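PDB 3HIN: putative 3-hydroxybutyryl-CoA dehydratase from Rhodopseudomonas palustris, which probably acts as a lyase on acyl-CoA thioesters, adding or removing water, as a member of the enoyl-CoA hydratase/isomerase family. Local coordinates for residues G120-A125 / A137-P142; G147-V150 / G154-R157; R157-R160 / R166-D169; Y177-G182 / Q189-N194. One frame throughout, in Å; residues are numbered along the deposited sequence.

Interaction 1 of 4, residues G120-A125 / A137-P142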
loop_
_atom_site.group_PDB
_atom_site.type_symbol
_atom_site.label_atom_id
_atom_site.label_comp_id
_atom_site.label_asym_id
_atom_site.label_seq_id
_atom_site.Cartn_x
_atom_site.Cartn_y
_atom_site.Cartn_z
ATOM N N GLY A 120 -14.447 -13.903 -8.638
ATOM C CA GLY A 120 -14.521 -12.763 -9.548
ATOM C C GLY A 120 -15.893 -12.133 -9.680
ATOM O O GLY A 120 -16.024 -10.921 -9.868
ATOM N N GLY A 121 -16.928 -12.968 -9.629
ATOM C CA GLY A 121 -18.322 -12.494 -9.658
ATOM C C GLY A 121 -18.586 -11.623 -8.460
ATOM O O GLY A 121 -19.225 -10.590 -8.606
ATOM N N LEU A 122 -18.038 -11.987 -7.296
ATOM C CA LEU A 122 -18.232 -11.101 -6.117
ATOM C C LEU A 122 -17.460 -9.783 -6.366
ATOM O O LEU A 122 -17.954 -8.711 -6.103
ATOM C CB LEU A 122 -17.796 -11.808 -4.812
ATOM C CG LEU A 122 -17.945 -11.076 -3.452
ATOM C CD1 LEU A 122 -19.333 -10.470 -3.389
ATOM C CD2 LEU A 122 -17.791 -12.098 -2.347
ATOM N N GLU A 123 -16.268 -9.882 -6.939
ATOM C CA GLU A 123 -15.393 -8.725 -7.158
ATOM C C GLU A 123 -16.061 -7.750 -8.134
ATOM O O GLU A 123 -16.101 -6.532 -7.887
ATOM C CB GLU A 123 -14.024 -9.182 -7.659
ATOM C CG GLU A 123 -13.275 -9.962 -6.562
ATOM C CD GLU A 123 -11.876 -10.445 -6.999
ATOM O OE1 GLU A 123 -11.838 -11.388 -7.793
ATOM O OE2 GLU A 123 -10.823 -9.897 -6.570
ATOM N N LEU A 124 -16.685 -8.305 -9.167
ATOM C CA LEU A 124 -17.506 -7.543 -10.103
ATOM C C LEU A 124 -18.635 -6.810 -9.349
ATOM O O LEU A 124 -18.831 -5.613 -9.505
ATOM C CB LEU A 124 -18.147 -8.529 -11.064
ATOM C CG LEU A 124 -19.047 -7.916 -12.106
ATOM C CD1 LEU A 124 -18.240 -6.764 -12.607
ATOM C CD2 LEU A 124 -19.204 -8.940 -13.272
ATOM N N ALA A 125 -19.380 -7.569 -8.550
ATOM C CA ALA A 125 -20.419 -7.010 -7.755
ATOM C C ALA A 125 -19.901 -5.932 -6.854
ATOM O O ALA A 125 -20.593 -4.931 -6.634
ATOM C CB ALA A 125 -21.109 -8.079 -6.898
ATOM N N ALA A 137 -29.321 -15.431 -4.024
ATOM C CA ALA A 137 -27.927 -14.967 -4.233
ATOM C C ALA A 137 -27.127 -15.552 -3.094
ATOM O O ALA A 137 -27.626 -15.637 -1.942
ATOM C CB ALA A 137 -27.867 -13.431 -4.248
ATOM N N TYR A 138 -25.916 -16.006 -3.389
ATOM C CA TYR A 138 -25.034 -16.485 -2.321
ATOM C C TYR A 138 -23.603 -16.114 -2.654
ATOM O O TYR A 138 -23.249 -16.028 -3.831
ATOM C CB TYR A 138 -25.185 -17.996 -2.072
ATOM C CG TYR A 138 -24.883 -18.869 -3.272
ATOM C CD1 TYR A 138 -23.625 -19.389 -3.456
ATOM C CD2 TYR A 138 -25.866 -19.182 -4.223
ATOM C CE1 TYR A 138 -23.324 -20.193 -4.541
ATOM C CE2 TYR A 138 -25.592 -20.033 -5.328
ATOM C CZ TYR A 138 -24.305 -20.516 -5.465
ATOM O OH TYR A 138 -23.950 -21.319 -6.511
ATOM N N TYR A 139 -22.806 -15.888 -1.613
ATOM C CA TYR A 139 -21.511 -15.211 -1.715
ATOM C C TYR A 139 -20.408 -16.104 -1.183
ATOM O O TYR A 139 -20.599 -16.824 -0.148
ATOM C CB TYR A 139 -21.489 -13.976 -0.850
ATOM C CG TYR A 139 -22.614 -13.015 -1.127
ATOM C CD1 TYR A 139 -22.581 -12.195 -2.274
ATOM C CD2 TYR A 139 -23.725 -12.952 -0.285
ATOM C CE1 TYR A 139 -23.600 -11.338 -2.563
ATOM C CE2 TYR A 139 -24.804 -12.064 -0.561
ATOM C CZ TYR A 139 -24.702 -11.251 -1.693
ATOM O OH TYR A 139 -25.698 -10.376 -2.011
ATOM N N ALA A 140 -19.286 -16.109 -1.899
ATOM C CA ALA A 140 -18.155 -16.895 -1.487
ATOM C C ALA A 140 -16.908 -16.471 -2.215
ATOM O O ALA A 140 -16.972 -15.927 -3.351
ATOM C CB ALA A 140 -18.393 -18.388 -1.738
ATOM N N LEU A 141 -15.778 -16.755 -1.567
ATOM C CA LEU A 141 -14.479 -16.640 -2.187
ATOM C C LEU A 141 -13.762 -17.981 -2.114
ATOM O O LEU A 141 -12.940 -18.199 -1.229
ATOM C CB LEU A 141 -13.661 -15.584 -1.475
ATOM C CG LEU A 141 -14.272 -14.211 -1.620
ATOM C CD1 LEU A 141 -13.630 -13.376 -0.499
ATOM C CD2 LEU A 141 -14.060 -13.588 -2.979
ATOM N N PRO A 142 -14.069 -18.894 -3.050
ATOM C CA PRO A 142 -13.544 -20.280 -2.998
ATOM C C PRO A 142 -12.082 -20.404 -3.417
ATOM O O PRO A 142 -11.522 -21.480 -3.366
ATOM C CB PRO A 142 -14.408 -20.987 -4.040
ATOM C CG PRO A 142 -14.474 -19.934 -5.110
ATOM C CD PRO A 142 -14.932 -18.728 -4.233
#

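Interaction 2 of 4, residues G147-V150 / G154-R157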
loop_
_atom_site.group_PDB
_atom_site.type_symbol
_atom_site.label_atom_id
_atom_site.label_comp_id
_atom_site.label_asym_id
_atom_site.label_seq_id
_atom_site.Cartn_x
_atom_site.Cartn_y
_atom_site.Cartn_z
ATOM N N GLY A 147 -5.313 -22.580 -3.401
ATOM C CA GLY A 147 -4.030 -21.956 -3.113
ATOM C C GLY A 147 -3.894 -20.525 -3.639
ATOM O O GLY A 147 -2.778 -20.034 -3.768
ATOM N N ILE A 148 -4.989 -19.827 -3.954
ATOM C CA ILE A 148 -4.790 -18.530 -4.578
ATOM C C ILE A 148 -5.570 -17.347 -3.968
ATOM O O ILE A 148 -6.688 -17.523 -3.475
ATOM C CB ILE A 148 -5.027 -18.570 -6.081
ATOM C CG1 ILE A 148 -6.488 -18.824 -6.415
ATOM C CG2 ILE A 148 -4.024 -19.583 -6.831
ATOM C CD1 ILE A 148 -6.912 -17.998 -7.636
ATOM N N PHE A 149 -4.968 -16.167 -4.051
ATOM C CA PHE A 149 -5.539 -14.893 -3.527
ATOM C C PHE A 149 -6.459 -14.285 -4.606
ATOM O O PHE A 149 -6.514 -14.807 -5.711
ATOM C CB PHE A 149 -4.360 -13.954 -3.216
ATOM C CG PHE A 149 -4.690 -12.800 -2.314
ATOM C CD1 PHE A 149 -5.166 -13.001 -1.019
ATOM C CD2 PHE A 149 -4.459 -11.518 -2.726
ATOM C CE1 PHE A 149 -5.467 -11.893 -0.148
ATOM C CE2 PHE A 149 -4.706 -10.408 -1.860
ATOM C CZ PHE A 149 -5.232 -10.623 -0.584
ATOM N N VAL A 150 -7.206 -13.243 -4.295
ATOM C CA VAL A 150 -8.082 -12.525 -5.263
ATOM C C VAL A 150 -7.205 -11.594 -6.106
ATOM O O VAL A 150 -6.187 -11.087 -5.607
ATOM C CB VAL A 150 -9.145 -11.671 -4.533
ATOM C CG1 VAL A 150 -10.222 -12.513 -3.921
ATOM C CG2 VAL A 150 -8.529 -10.779 -3.409
ATOM N N GLY A 154 -11.006 -7.423 -5.159
ATOM C CA GLY A 154 -11.777 -7.842 -3.971
ATOM C C GLY A 154 -11.107 -7.473 -2.633
ATOM O O GLY A 154 -11.787 -7.151 -1.643
ATOM N N SER A 155 -9.773 -7.527 -2.560
ATOM C CA SER A 155 -9.177 -7.263 -1.230
ATOM C C SER A 155 -9.280 -5.786 -0.915
ATOM O O SER A 155 -9.003 -5.384 0.183
ATOM C CB SER A 155 -7.706 -7.677 -1.163
ATOM O OG SER A 155 -7.048 -7.177 -2.312
ATOM N N VAL A 156 -9.655 -4.981 -1.891
ATOM C CA VAL A 156 -9.789 -3.482 -1.691
ATOM C C VAL A 156 -11.248 -3.138 -1.483
ATOM O O VAL A 156 -11.595 -2.409 -0.576
ATOM C CB VAL A 156 -9.229 -2.695 -2.892
ATOM C CG1 VAL A 156 -9.660 -1.191 -2.877
ATOM C CG2 VAL A 156 -7.720 -2.874 -2.908
ATOM N N ARG A 157 -12.121 -3.639 -2.339
ATOM C CA ARG A 157 -13.523 -3.204 -2.305
ATOM C C ARG A 157 -14.295 -3.938 -1.258
ATOM O O ARG A 157 -15.151 -3.362 -0.593
ATOM C CB ARG A 157 -14.195 -3.438 -3.658
ATOM C CG ARG A 157 -13.525 -2.589 -4.719
ATOM C CD ARG A 157 -14.445 -2.583 -6.002
ATOM N NE ARG A 157 -13.783 -1.731 -6.983
ATOM C CZ ARG A 157 -12.875 -2.165 -7.875
ATOM N NH1 ARG A 157 -12.569 -3.486 -8.004
ATOM N NH2 ARG A 157 -12.318 -1.275 -8.677
#

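Interaction 3 of 4, residues R157-R160 / R166-D169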
loop_
_atom_site.group_PDB
_atom_site.type_symbol
_atom_site.label_atom_id
_atom_site.label_comp_id
_atom_site.label_asym_id
_atom_site.label_seq_id
_atom_site.Cartn_x
_atom_site.Cartn_y
_atom_site.Cartn_z
ATOM N N ARG A 157 -12.121 -3.639 -2.339
ATOM C CA ARG A 157 -13.523 -3.204 -2.305
ATOM C C ARG A 157 -14.295 -3.938 -1.258
ATOM O O ARG A 157 -15.151 -3.362 -0.593
ATOM C CB ARG A 157 -14.195 -3.438 -3.658
ATOM C CG ARG A 157 -13.525 -2.589 -4.719
ATOM C CD ARG A 157 -14.445 -2.583 -6.002
ATOM N NE ARG A 157 -13.783 -1.731 -6.983
ATOM C CZ ARG A 157 -12.875 -2.165 -7.875
ATOM N NH1 ARG A 157 -12.569 -3.486 -8.004
ATOM N NH2 ARG A 157 -12.318 -1.275 -8.677
ATOM N N LEU A 158 -14.041 -5.216 -1.104
ATOM C CA LEU A 158 -14.913 -5.984 -0.207
ATOM C C LEU A 158 -14.740 -5.613 1.294
ATOM O O LEU A 158 -15.740 -5.408 2.002
ATOM C CB LEU A 158 -14.723 -7.478 -0.394
ATOM C CG LEU A 158 -15.683 -8.335 0.459
ATOM C CD1 LEU A 158 -17.146 -8.109 0.140
ATOM C CD2 LEU A 158 -15.441 -9.895 0.246
ATOM N N PRO A 159 -13.496 -5.513 1.788
ATOM C CA PRO A 159 -13.428 -5.149 3.183
ATOM C C PRO A 159 -14.132 -3.848 3.445
ATOM O O PRO A 159 -14.541 -3.616 4.553
ATOM C CB PRO A 159 -11.913 -4.925 3.434
ATOM C CG PRO A 159 -11.227 -5.715 2.443
ATOM C CD PRO A 159 -12.165 -5.669 1.181
ATOM N N ARG A 160 -14.238 -2.959 2.456
ATOM C CA ARG A 160 -14.940 -1.675 2.730
ATOM C C ARG A 160 -16.443 -1.943 2.902
ATOM O O ARG A 160 -17.121 -1.162 3.508
ATOM C CB ARG A 160 -14.756 -0.638 1.637
ATOM C CG ARG A 160 -13.323 -0.058 1.610
ATOM C CD ARG A 160 -13.004 0.584 0.201
ATOM N NE ARG A 160 -11.876 1.494 0.309
ATOM C CZ ARG A 160 -10.610 1.149 0.516
ATOM N NH1 ARG A 160 -9.640 2.089 0.633
ATOM N NH2 ARG A 160 -10.276 -0.114 0.512
ATOM N N ARG A 166 -14.472 -10.504 8.357
ATOM C CA ARG A 166 -15.392 -11.429 7.670
ATOM C C ARG A 166 -14.815 -11.941 6.352
ATOM O O ARG A 166 -15.065 -13.080 5.978
ATOM C CB ARG A 166 -16.811 -10.843 7.454
ATOM C CG ARG A 166 -17.555 -10.530 8.768
ATOM C CD ARG A 166 -19.080 -10.768 8.719
ATOM N NE ARG A 166 -19.597 -10.950 10.082
ATOM C CZ ARG A 166 -20.085 -12.105 10.584
ATOM N NH1 ARG A 166 -20.531 -12.169 11.850
ATOM N NH2 ARG A 166 -20.162 -13.208 9.845
ATOM N N MET A 167 -14.046 -11.093 5.686
ATOM C CA MET A 167 -13.360 -11.466 4.458
ATOM C C MET A 167 -12.289 -12.527 4.705
ATOM O O MET A 167 -12.204 -13.530 3.978
ATOM C CB MET A 167 -12.806 -10.256 3.706
ATOM C CG MET A 167 -12.130 -10.721 2.332
ATOM S SD MET A 167 -11.709 -9.311 1.296
ATOM C CE MET A 167 -11.227 -10.147 -0.193
ATOM N N ALA A 168 -11.472 -12.287 5.737
ATOM C CA ALA A 168 -10.412 -13.184 6.066
ATOM C C ALA A 168 -11.012 -14.571 6.374
ATOM O O ALA A 168 -10.514 -15.624 5.933
ATOM C CB ALA A 168 -9.647 -12.617 7.287
ATOM N N ASP A 169 -12.089 -14.585 7.153
ATOM C CA ASP A 169 -12.744 -15.865 7.459
ATOM C C ASP A 169 -13.254 -16.549 6.203
ATOM O O ASP A 169 -13.019 -17.748 6.043
ATOM C CB ASP A 169 -13.838 -15.638 8.523
ATOM C CG ASP A 169 -14.806 -16.771 8.641
ATOM O OD1 ASP A 169 -14.377 -17.945 8.709
ATOM O OD2 ASP A 169 -16.023 -16.462 8.740
#

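Interaction 4 of 4, residues Y177-G182 / Q189-N194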
loop_
_atom_site.group_PDB
_atom_site.type_symbol
_atom_site.label_atom_id
_atom_site.label_comp_id
_atom_site.label_asym_id
_atom_site.label_seq_id
_atom_site.Cartn_x
_atom_site.Cartn_y
_atom_site.Cartn_z
ATOM N N TYR A 177 -22.259 -17.163 2.428
ATOM C CA TYR A 177 -23.308 -16.343 2.975
ATOM C C TYR A 177 -24.522 -16.347 2.010
ATOM O O TYR A 177 -24.364 -16.211 0.780
ATOM C CB TYR A 177 -22.756 -14.936 3.137
ATOM C CG TYR A 177 -21.792 -14.733 4.357
ATOM C CD1 TYR A 177 -22.269 -14.827 5.665
ATOM C CD2 TYR A 177 -20.458 -14.455 4.200
ATOM C CE1 TYR A 177 -21.437 -14.609 6.792
ATOM C CE2 TYR A 177 -19.604 -14.264 5.307
ATOM C CZ TYR A 177 -20.113 -14.334 6.602
ATOM O OH TYR A 177 -19.348 -14.178 7.712
ATOM N N SER A 178 -25.729 -16.503 2.542
ATOM C CA SER A 178 -26.919 -16.275 1.750
ATOM C C SER A 178 -27.175 -14.775 1.502
ATOM O O SER A 178 -26.552 -13.882 2.094
ATOM C CB SER A 178 -28.178 -16.880 2.477
ATOM O OG SER A 178 -28.295 -16.308 3.788
ATOM N N ALA A 179 -28.160 -14.519 0.644
ATOM C CA ALA A 179 -28.614 -13.159 0.406
ATOM C C ALA A 179 -29.122 -12.514 1.733
ATOM O O ALA A 179 -28.804 -11.382 2.023
ATOM C CB ALA A 179 -29.693 -13.209 -0.607
ATOM N N ALA A 180 -29.918 -13.253 2.511
ATOM C CA ALA A 180 -30.403 -12.763 3.837
ATOM C C ALA A 180 -29.263 -12.417 4.811
ATOM O O ALA A 180 -29.200 -11.320 5.318
ATOM C CB ALA A 180 -31.348 -13.758 4.471
ATOM N N GLU A 181 -28.375 -13.364 5.082
ATOM C CA GLU A 181 -27.158 -13.016 5.804
ATOM C C GLU A 181 -26.424 -11.818 5.188
ATOM O O GLU A 181 -25.951 -10.936 5.901
ATOM C CB GLU A 181 -26.230 -14.200 5.821
ATOM C CG GLU A 181 -26.841 -15.384 6.527
ATOM C CD GLU A 181 -25.921 -16.599 6.480
ATOM O OE1 GLU A 181 -25.956 -17.335 5.467
ATOM O OE2 GLU A 181 -25.153 -16.800 7.453
ATOM N N GLY A 182 -26.345 -11.763 3.867
ATOM C CA GLY A 182 -25.450 -10.785 3.251
ATOM C C GLY A 182 -25.905 -9.350 3.396
ATOM O O GLY A 182 -25.088 -8.441 3.576
ATOM N N GLN A 189 -27.013 -3.506 -0.406
ATOM C CA GLN A 189 -27.809 -2.552 0.304
ATOM C C GLN A 189 -29.249 -2.953 0.255
ATOM O O GLN A 189 -30.020 -2.529 1.053
ATOM C CB GLN A 189 -27.660 -1.183 -0.298
ATOM C CG GLN A 189 -26.309 -0.673 -0.242
ATOM C CD GLN A 189 -25.646 -0.752 -1.538
ATOM O OE1 GLN A 189 -25.794 -1.705 -2.249
ATOM N NE2 GLN A 189 -24.909 0.259 -1.864
ATOM N N TYR A 190 -29.607 -3.796 -0.686
ATOM C CA TYR A 190 -31.004 -4.219 -0.737
ATOM C C TYR A 190 -31.161 -5.749 -0.739
ATOM O O TYR A 190 -30.402 -6.433 -1.374
ATOM C CB TYR A 190 -31.692 -3.691 -2.002
ATOM C CG TYR A 190 -31.796 -2.181 -2.079
ATOM C CD1 TYR A 190 -32.956 -1.521 -1.613
ATOM C CD2 TYR A 190 -30.761 -1.401 -2.614
ATOM C CE1 TYR A 190 -33.065 -0.127 -1.671
ATOM C CE2 TYR A 190 -30.883 0.015 -2.675
ATOM C CZ TYR A 190 -32.006 0.617 -2.188
ATOM O OH TYR A 190 -32.112 1.995 -2.200
ATOM N N LEU A 191 -32.237 -6.257 -0.134
ATOM C CA LEU A 191 -32.635 -7.611 -0.380
ATOM C C LEU A 191 -34.059 -7.615 -0.936
ATOM O O LEU A 191 -34.949 -6.971 -0.379
ATOM C CB LEU A 191 -32.577 -8.425 0.922
ATOM C CG LEU A 191 -33.155 -9.858 0.969
ATOM C CD1 LEU A 191 -32.270 -10.878 0.213
ATOM C CD2 LEU A 191 -33.181 -10.204 2.440
ATOM N N ILE A 192 -34.260 -8.332 -2.024
ATOM C CA ILE A 192 -35.596 -8.607 -2.528
ATOM C C ILE A 192 -35.926 -10.059 -2.217
ATOM O O ILE A 192 -35.375 -10.973 -2.811
ATOM C CB ILE A 192 -35.691 -8.306 -4.025
ATOM C CG1 ILE A 192 -36.026 -6.835 -4.222
ATOM C CG2 ILE A 192 -36.787 -9.181 -4.720
ATOM C CD1 ILE A 192 -37.511 -6.512 -4.268
ATOM N N GLU A 193 -36.821 -10.256 -1.253
ATOM C CA GLU A 193 -37.177 -11.626 -0.812
ATOM C C GLU A 193 -38.102 -12.337 -1.816
ATOM O O GLU A 193 -38.000 -13.568 -2.008
ATOM C CB GLU A 193 -37.820 -11.628 0.601
ATOM C CG GLU A 193 -36.808 -11.409 1.741
ATOM C CD GLU A 193 -37.279 -10.324 2.720
ATOM O OE1 GLU A 193 -38.257 -10.586 3.454
ATOM O OE2 GLU A 193 -36.685 -9.210 2.739
ATOM N N ASN A 194 -38.995 -11.559 -2.439
ATOM C CA ASN A 194 -39.883 -12.091 -3.462
ATOM C C ASN A 194 -39.893 -11.275 -4.754
ATOM O O ASN A 194 -40.039 -10.044 -4.739
ATOM C CB ASN A 194 -41.317 -12.280 -2.917
ATOM C CG ASN A 194 -41.430 -13.485 -1.967
ATOM O OD1 ASN A 194 -41.906 -14.575 -2.362
ATOM N ND2 ASN A 194 -40.993 -13.300 -0.719
#

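Interaction 1 of 4, residues G120-A125 / A137-P142
Leu122 of helix 120-127 faces strand 138-140 and the residue just after it. The contact is apolar and buried, and the two methyl groups of Leu122 carry it. CD1 of Leu122 lies 3.8 Å from CD1 of Tyr139. CD2 of Leu122 takes the other direction and lies 4.1 Å from CD2 of Leu141. Tyr139 and Leu141 thus meet separate branches of one leucine, which crosses each of them at about a right angle. CG of Leu122 stands anti to the backbone N (chi1 -179°), which carries the fork out from the helix to the strand. CD2 of Leu122 also packs against backbone, 4.0 Å from O of Ala140.

The setting is the crotonase fold. Strand 138-140 lies in a small sheet between strands 116-118 and 177-178, and the helix starts just after strand 116-118. In this family the N-terminal end of that helix commonly lends a backbone N-H to the oxyanion hole. The backbone N of Gly120 probably holds the corresponding position here.

Hydrogen bonds stay inside each element or go to other neighbours. In the helix, N of Leu124 bonds O of Gly120 at 2.8 Å. Along the strand, Tyr138 pairs with Val117, and Ala140 with Gly119. Aromatic contact comes from Phe187, which stacks on the Tyr139 ring and also touches Leu122.

Interaction 2 of 4, residues G147-V150 / G154-R157
Val150 and Phe149 both lean on Ser155, in the first turn of helix 154-162. Val150 uses its CG2 branch. That methyl lies 3.6 Å from the backbone N of Ser155 and 3.9 Å from CB of Ser155. Val150 has CG1 anti to the carbonyl carbon (chi1 -73°). CG2 is then left between the backbone N and the carbonyl carbon, on the side of the helix start.

Phe149 reaches the same serine from farther back. Its CG is anti to the backbone N (chi1 -163°), and the ring swings forward along the loop. CZ of Phe149 comes within 3.9 Å of CB of Ser155. CE2 of Phe149 lies 4.0 Å from OG of Ser155. One face of the Phe149 ring carries CG2 of Val150, set toward the rim.

Within the crotonase fold, this loop runs from strand 138-140 to helix 154-162, and its last part packs on the first turn of that helix. The helix start is also held by Glu123, whose OE2 accepts hydrogen bonds from N of Gly152 and N of Gly154. Val150 touches Glu123 and Glu143 as well.

No hydrogen bond joins the two segments. OG of Ser155 is turned between its own backbone N and carbonyl carbon (chi1 47°), with CG2 of Val150 4.0 Å from it.

Interaction 3 of 4, residues R157-R160 / R166-D169
Met167 of helix 164-173 reaches across to Leu158 and Pro159 of helix 154-162. These are consecutive helices of the crotonase fold, joined by a short turn and packed through their side chains.

From CB, the Met167 side chain runs out fully extended. CG is anti to the backbone N (chi1 -177°), and the torsions beyond it stay near 180°. CG of Met167 meets CD2 of Leu158 at 4.0 Å. The sulfur does most of the touching and rests against two neighbouring side chains. SD of Met167 is 3.7 Å from CD of Pro159 and 3.8 Å from CG of the same ring. It also lies 3.9 Å from CB of Leu158 and 3.9 Å from CD2 of Leu158. Both partners are crossed at a slant, so the thioether runs along neither of them. The CE methyl passes beyond both to Gly154 and Ser155 at the helix start, and to Leu141.

Leu158 itself also packs on Leu122 and Cys126 of helix 120-127. Farther along helix 164-173, Asp169 forms a salt bridge with Arg175.

Pro159 has no N-H to give, and helix 154-162 is kinked there. CD and CG of the Pro159 ring are the atoms that meet the sulfur. In the next step of the helix, N of Arg160 makes a weak bond to O of Arg157, at 3.2 Å.

Interaction 4 of 4, residues Y177-G182 / Q189-N194
Ala179, Ala180 and Leu191 make a small apolar contact between the first turn of helix 179-185 and strand 190-192. The strand lies at one edge of the six-stranded sheet within this chain, part of the crotonase fold. The contact therefore joins that sheet to the helix that leads back to it.

Leu191 supplies both methyl groups. CD1 of Leu191 lies 3.6 Å from CB of Ala179 and 3.9 Å from C of Ala179. CD2 of Leu191 reaches the next residue, 4.0 Å from CA of Ala180. CB of Ala180 is more distant, 4.5 Å from the same CD2. CG of Leu191 is anti to the backbone N (chi1 171°), which extends the fork from the strand to the helix. The small alanines let the leucine come up against the helix backbone.

The helix start is held by a capping box. Ser178 is the N-cap, and its OG accepts from N of Glu181 at 3.2 Å. In return, N of Ser178 donates to OE1 of Glu181 at 3.0 Å. That bond is nearly straight (179°) and meets the carboxylate from above its plane. In the backbone, N of Gly182 bonds O of Ser178 at 2.8 Å.

Ahead of the helix, Tyr177 pairs with Tyr139 of strand 138-140 in the small sheet. On the other partner, strand 190-192 runs parallel to strand 130-134. Tyr190 pairs there with Arg131 and Ala133, while its side chain packs on helix 197-208.

Overall arrangement
The contacts follow one another along the chain, with interactions 2 and 3 overlapping at Arg157, all within one crotonase-like unit. Interactions 1, 2 and 3 cluster, with centres 9 to 12 Å apart. Interactions 2 and 3 both use helix 154-162. Leu141 of interaction 1 packs against Val150 in interaction 2 and against Leu158 and Met167 in interaction 3. Interaction 4 is more remote: its centre is about 23 Å from that of interaction 2, and they do not touch. It meets interaction 1 through neighbouring strands 138-140 and 177-178, and interaction 3 through Arg166 and Tyr177. Together they link helices 120-127, 154-162 and 164-173 with the small sheet, and this with the large sheet.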